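Local coordinates for Glyco_hydro_cc domain-containing protein (Cryptococcus neoformans, PDB 6UBC) that binds oligosaccharides, probably of the beta-1,3-glucan type, and belongs to subgroup VII of glycoside hydrolase family 128, at residues A[266-277]-A[305-315]. Numbering follows the deposited sequence.
Sequences PQYIIGFEEPDC and GSILISPSMCH
Asp276 meets Cys314 and His315 with its CG between the backbone N and the carbonyl carbon (chi1 57°), which turns the carboxylate to the start of the 314-315 backbone. Asp276 OD1 accepts the N-H of Cys314 N through its syn lone pair at 2.9 Å. OD2 takes two N-H groups of His315. His315 ND1 gives the shorter bond, 2.7 Å to Asp276 OD2, from above the carboxylate plane but close to the plane of its own ring. His315 N reaches Asp276 OD2 at 3.1 Å, from the same face. The ND1 bond helps to fix how the imidazole is turned; the bond from His315 N holds the backbone. Together the three N-H donors would probably stabilise a negative charge on Asp276. Cys277 and Cys314 close a disulfide alongside, so this end is tied covalently as well.

In the middle, Ser312 OG accepts Glu274 N at 3.0 Å, and Ser312 N is bonded to Phe272 O. Farther back the strands 268-270 and 307-309 run parallel. Ile269 uses both its N and its O, to Ile307 O and Ile309 N. Tyr268 CE1 lies 3.5 Å from Ile307 CD1, the two side chains side by side. On the other face, Ile269 CD1 touches Leu308 CD2 at 3.9 Å.

The pair is consistent with neighbouring strands of the GH128 (beta/alpha)8 barrel, with 271-277 and 310-315 following their C-terminal ends. Helix 287-298 makes the crossover. Strand 237-241 pairs with the far edge of 268-270. From helix 324-331, Trp324 packs on Pro275, Asp276 and Met313, and Phe328 on Pro311.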
loop_
_atom_site.group_PDB
_atom_site.type_symbol
_atom_site.label_atom_id
_atom_site.label_comp_id
_atom_site.label_asym_id
_atom_site.label_seq_id
_atom_site.Cartn_x
_atom_site.Cartn_y
_atom_site.Cartn_z
ATOM N N PRO A 266 -0.361 -14.427 9.206
ATOM C CA PRO A 266 -0.415 -13.835 7.872
ATOM C C PRO A 266 0.782 -14.227 6.992
ATOM O O PRO A 266 1.884 -14.439 7.539
ATOM C CB PRO A 266 -0.296 -12.346 8.226
ATOM C CG PRO A 266 -0.948 -12.242 9.525
ATOM C CD PRO A 266 -0.408 -13.444 10.285
ATOM N N GLN A 267 0.598 -14.319 5.682
ATOM C CA GLN A 267 1.749 -14.280 4.730
ATOM C C GLN A 267 2.376 -12.883 4.684
ATOM O O GLN A 267 3.598 -12.807 4.720
ATOM C CB GLN A 267 1.376 -14.696 3.319
ATOM C CG GLN A 267 1.215 -16.216 3.119
ATOM C CD GLN A 267 1.200 -16.498 1.633
ATOM O OE1 GLN A 267 2.175 -16.990 1.077
ATOM N NE2 GLN A 267 0.165 -16.015 0.948
ATOM N N TYR A 268 1.567 -11.820 4.728
ATOM C CA TYR A 268 2.004 -10.406 4.604
ATOM C C TYR A 268 1.242 -9.531 5.604
ATOM O O TYR A 268 0.013 -9.680 5.752
ATOM C CB TYR A 268 1.660 -9.870 3.205
ATOM C CG TYR A 268 2.173 -10.718 2.073
ATOM C CD1 TYR A 268 3.470 -10.572 1.596
ATOM C CD2 TYR A 268 1.432 -11.776 1.581
ATOM C CE1 TYR A 268 3.973 -11.401 0.595
ATOM C CE2 TYR A 268 1.915 -12.586 0.563
ATOM C CZ TYR A 268 3.198 -12.414 0.080
ATOM O OH TYR A 268 3.667 -13.271 -0.902
ATOM N N ILE A 269 1.943 -8.566 6.212
ATOM C CA ILE A 269 1.290 -7.571 7.102
ATOM C C ILE A 269 1.697 -6.190 6.642
ATOM O O ILE A 269 2.931 -5.918 6.645
ATOM C CB ILE A 269 1.690 -7.781 8.539
ATOM C CG1 ILE A 269 1.273 -9.153 9.064
ATOM C CG2 ILE A 269 1.058 -6.684 9.360
ATOM C CD1 ILE A 269 2.033 -9.573 10.300
ATOM N N ILE A 270 0.727 -5.392 6.202
ATOM C CA ILE A 270 0.965 -3.939 5.977
ATOM C C ILE A 270 0.786 -3.173 7.294
ATOM O O ILE A 270 -0.212 -3.367 8.013
ATOM C CB ILE A 270 0.048 -3.436 4.875
ATOM C CG1 ILE A 270 0.369 -4.141 3.565
ATOM C CG2 ILE A 270 0.104 -1.884 4.815
ATOM C CD1 ILE A 270 -0.625 -3.818 2.453
ATOM N N GLY A 271 1.726 -2.283 7.597
ATOM C CA GLY A 271 1.723 -1.399 8.755
ATOM C C GLY A 271 0.816 -0.189 8.566
ATOM O O GLY A 271 0.075 -0.071 7.559
ATOM N N PHE A 272 0.919 0.727 9.507
ATOM C CA PHE A 272 -0.100 1.767 9.724
ATOM C C PHE A 272 -0.278 2.624 8.476
ATOM O O PHE A 272 0.693 2.978 7.786
ATOM C CB PHE A 272 0.270 2.648 10.906
ATOM C CG PHE A 272 0.793 1.845 12.071
ATOM C CD1 PHE A 272 -0.010 0.927 12.691
ATOM C CD2 PHE A 272 2.107 1.975 12.499
ATOM C CE1 PHE A 272 0.459 0.175 13.763
ATOM C CE2 PHE A 272 2.581 1.256 13.586
ATOM C CZ PHE A 272 1.743 0.359 14.228
ATOM N N GLU A 273 -1.536 2.973 8.269
ATOM C CA GLU A 273 -1.931 3.880 7.190
ATOM C C GLU A 273 -1.563 5.320 7.526
ATOM O O GLU A 273 -2.253 5.907 8.356
ATOM C CB GLU A 273 -3.453 3.820 7.008
ATOM C CG GLU A 273 -3.942 4.674 5.866
ATOM C CD GLU A 273 -3.833 4.057 4.492
ATOM O OE1 GLU A 273 -3.472 2.842 4.388
ATOM O OE2 GLU A 273 -4.144 4.841 3.524
ATOM N N GLU A 274 -0.548 5.913 6.893
ATOM C CA GLU A 274 -0.298 7.362 7.002
ATOM C C GLU A 274 -0.364 7.825 8.455
ATOM O O GLU A 274 -1.065 8.795 8.821
ATOM C CB GLU A 274 -1.337 7.979 6.079
ATOM C CG GLU A 274 -1.039 7.696 4.624
ATOM C CD GLU A 274 -2.020 8.276 3.613
ATOM O OE1 GLU A 274 -2.938 9.039 4.100
ATOM O OE2 GLU A 274 -1.836 8.032 2.352
ATOM N N PRO A 275 0.433 7.236 9.378
ATOM C CA PRO A 275 0.472 7.729 10.738
ATOM C C PRO A 275 0.996 9.172 10.823
ATOM O O PRO A 275 0.780 9.840 11.890
ATOM C CB PRO A 275 1.354 6.699 11.482
ATOM C CG PRO A 275 2.259 6.168 10.364
ATOM C CD PRO A 275 1.335 6.107 9.154
ATOM N N ASP A 276 1.696 9.631 9.789
ATOM C CA ASP A 276 2.307 10.981 9.729
ATOM C C ASP A 276 1.261 12.033 9.354
ATOM O O ASP A 276 1.628 13.232 9.343
ATOM C CB ASP A 276 3.506 10.999 8.780
ATOM C CG ASP A 276 3.220 10.561 7.378
ATOM O OD1 ASP A 276 2.340 9.651 7.201
ATOM O OD2 ASP A 276 3.871 11.121 6.454
ATOM N N CYS A 277 0.036 11.653 9.061
ATOM C CA CYS A 277 -1.058 12.603 8.724
ATOM C C CYS A 277 -2.174 12.510 9.757
ATOM O O CYS A 277 -2.455 11.407 10.262
ATOM C CB CYS A 277 -1.637 12.339 7.344
ATOM S SG CYS A 277 -0.800 13.333 6.071
ATOM N N GLY A 305 6.914 -16.396 10.166
ATOM C CA GLY A 305 7.015 -16.388 8.707
ATOM C C GLY A 305 6.376 -15.170 8.039
ATOM O O GLY A 305 6.526 -15.051 6.791
ATOM N N SER A 306 5.728 -14.276 8.782
ATOM C CA SER A 306 5.000 -13.131 8.154
ATOM C C SER A 306 6.039 -12.182 7.558
ATOM O O SER A 306 7.090 -11.939 8.217
ATOM C CB SER A 306 4.099 -12.442 9.127
ATOM O OG SER A 306 3.134 -13.354 9.615
ATOM N N ILE A 307 5.804 -11.722 6.333
ATOM C CA ILE A 307 6.590 -10.623 5.720
ATOM C C ILE A 307 6.052 -9.275 6.253
ATOM O O ILE A 307 4.803 -9.046 6.142
ATOM C CB ILE A 307 6.544 -10.713 4.190
ATOM C CG1 ILE A 307 7.310 -11.922 3.665
ATOM C CG2 ILE A 307 7.081 -9.469 3.556
ATOM C CD1 ILE A 307 6.905 -12.317 2.276
ATOM N N LEU A 308 6.932 -8.413 6.792
ATOM C CA LEU A 308 6.528 -7.133 7.415
ATOM C C LEU A 308 6.730 -5.976 6.442
ATOM O O LEU A 308 7.833 -5.747 5.935
ATOM C CB LEU A 308 7.296 -6.862 8.673
ATOM C CG LEU A 308 7.205 -7.975 9.712
ATOM C CD1 LEU A 308 7.796 -7.454 10.996
ATOM C CD2 LEU A 308 5.766 -8.434 9.908
ATOM N N ILE A 309 5.631 -5.282 6.162
ATOM C CA ILE A 309 5.632 -4.093 5.291
ATOM C C ILE A 309 5.473 -2.862 6.200
ATOM O O ILE A 309 4.599 -2.830 7.039
ATOM C CB ILE A 309 4.545 -4.241 4.235
ATOM C CG1 ILE A 309 4.882 -5.450 3.349
ATOM C CG2 ILE A 309 4.355 -2.988 3.421
ATOM C CD1 ILE A 309 3.748 -6.456 3.281
ATOM N N SER A 310 6.277 -1.844 5.983
ATOM C CA SER A 310 6.407 -0.677 6.900
ATOM C C SER A 310 5.095 0.106 6.893
ATOM O O SER A 310 4.246 -0.059 6.002
ATOM C CB SER A 310 7.551 0.208 6.477
ATOM O OG SER A 310 7.233 1.066 5.407
ATOM N N PRO A 311 4.918 1.036 7.866
ATOM C CA PRO A 311 3.884 2.055 7.709
ATOM C C PRO A 311 4.111 2.880 6.436
ATOM O O PRO A 311 5.235 2.992 5.943
ATOM C CB PRO A 311 4.024 2.978 8.944
ATOM C CG PRO A 311 4.816 2.108 9.943
ATOM C CD PRO A 311 5.765 1.299 9.053
ATOM N N SER A 312 3.029 3.456 5.926
ATOM C CA SER A 312 3.042 4.339 4.749
ATOM C C SER A 312 3.135 5.802 5.178
ATOM O O SER A 312 2.286 6.227 5.936
ATOM C CB SER A 312 1.786 4.136 3.914
ATOM O OG SER A 312 0.604 4.120 4.729
ATOM N N MET A 313 4.008 6.568 4.529
ATOM C CA MET A 313 4.093 8.035 4.766
ATOM C C MET A 313 3.180 8.810 3.790
ATOM O O MET A 313 3.400 8.811 2.551
ATOM C CB MET A 313 5.526 8.546 4.657
ATOM C CG MET A 313 6.454 7.925 5.690
ATOM S SD MET A 313 6.029 8.147 7.438
ATOM C CE MET A 313 5.071 6.657 7.746
ATOM N N CYS A 314 2.301 9.622 4.343
ATOM C CA CYS A 314 1.488 10.529 3.479
ATOM C C CYS A 314 2.406 11.586 2.878
ATOM O O CYS A 314 2.056 12.064 1.814
ATOM C CB CYS A 314 0.323 11.172 4.227
ATOM S SG CYS A 314 0.903 12.301 5.502
ATOM N N HIS A 315 3.526 11.921 3.523
ATOM C CA HIS A 315 4.418 13.042 3.092
ATOM C C HIS A 315 5.304 12.610 1.919
ATOM O O HIS A 315 6.056 13.456 1.446
ATOM C CB HIS A 315 5.183 13.648 4.236
ATOM C CG HIS A 315 4.344 14.427 5.183
ATOM N ND1 HIS A 315 3.766 13.855 6.309
ATOM C CD2 HIS A 315 3.972 15.749 5.157
ATOM C CE1 HIS A 315 3.065 14.807 6.944
ATOM N NE2 HIS A 315 3.226 15.991 6.303
HETATM O O HOH W 1 5.057 -15.212 4.413
HETATM O O HOH W 2 -0.153 1.478 4.957
#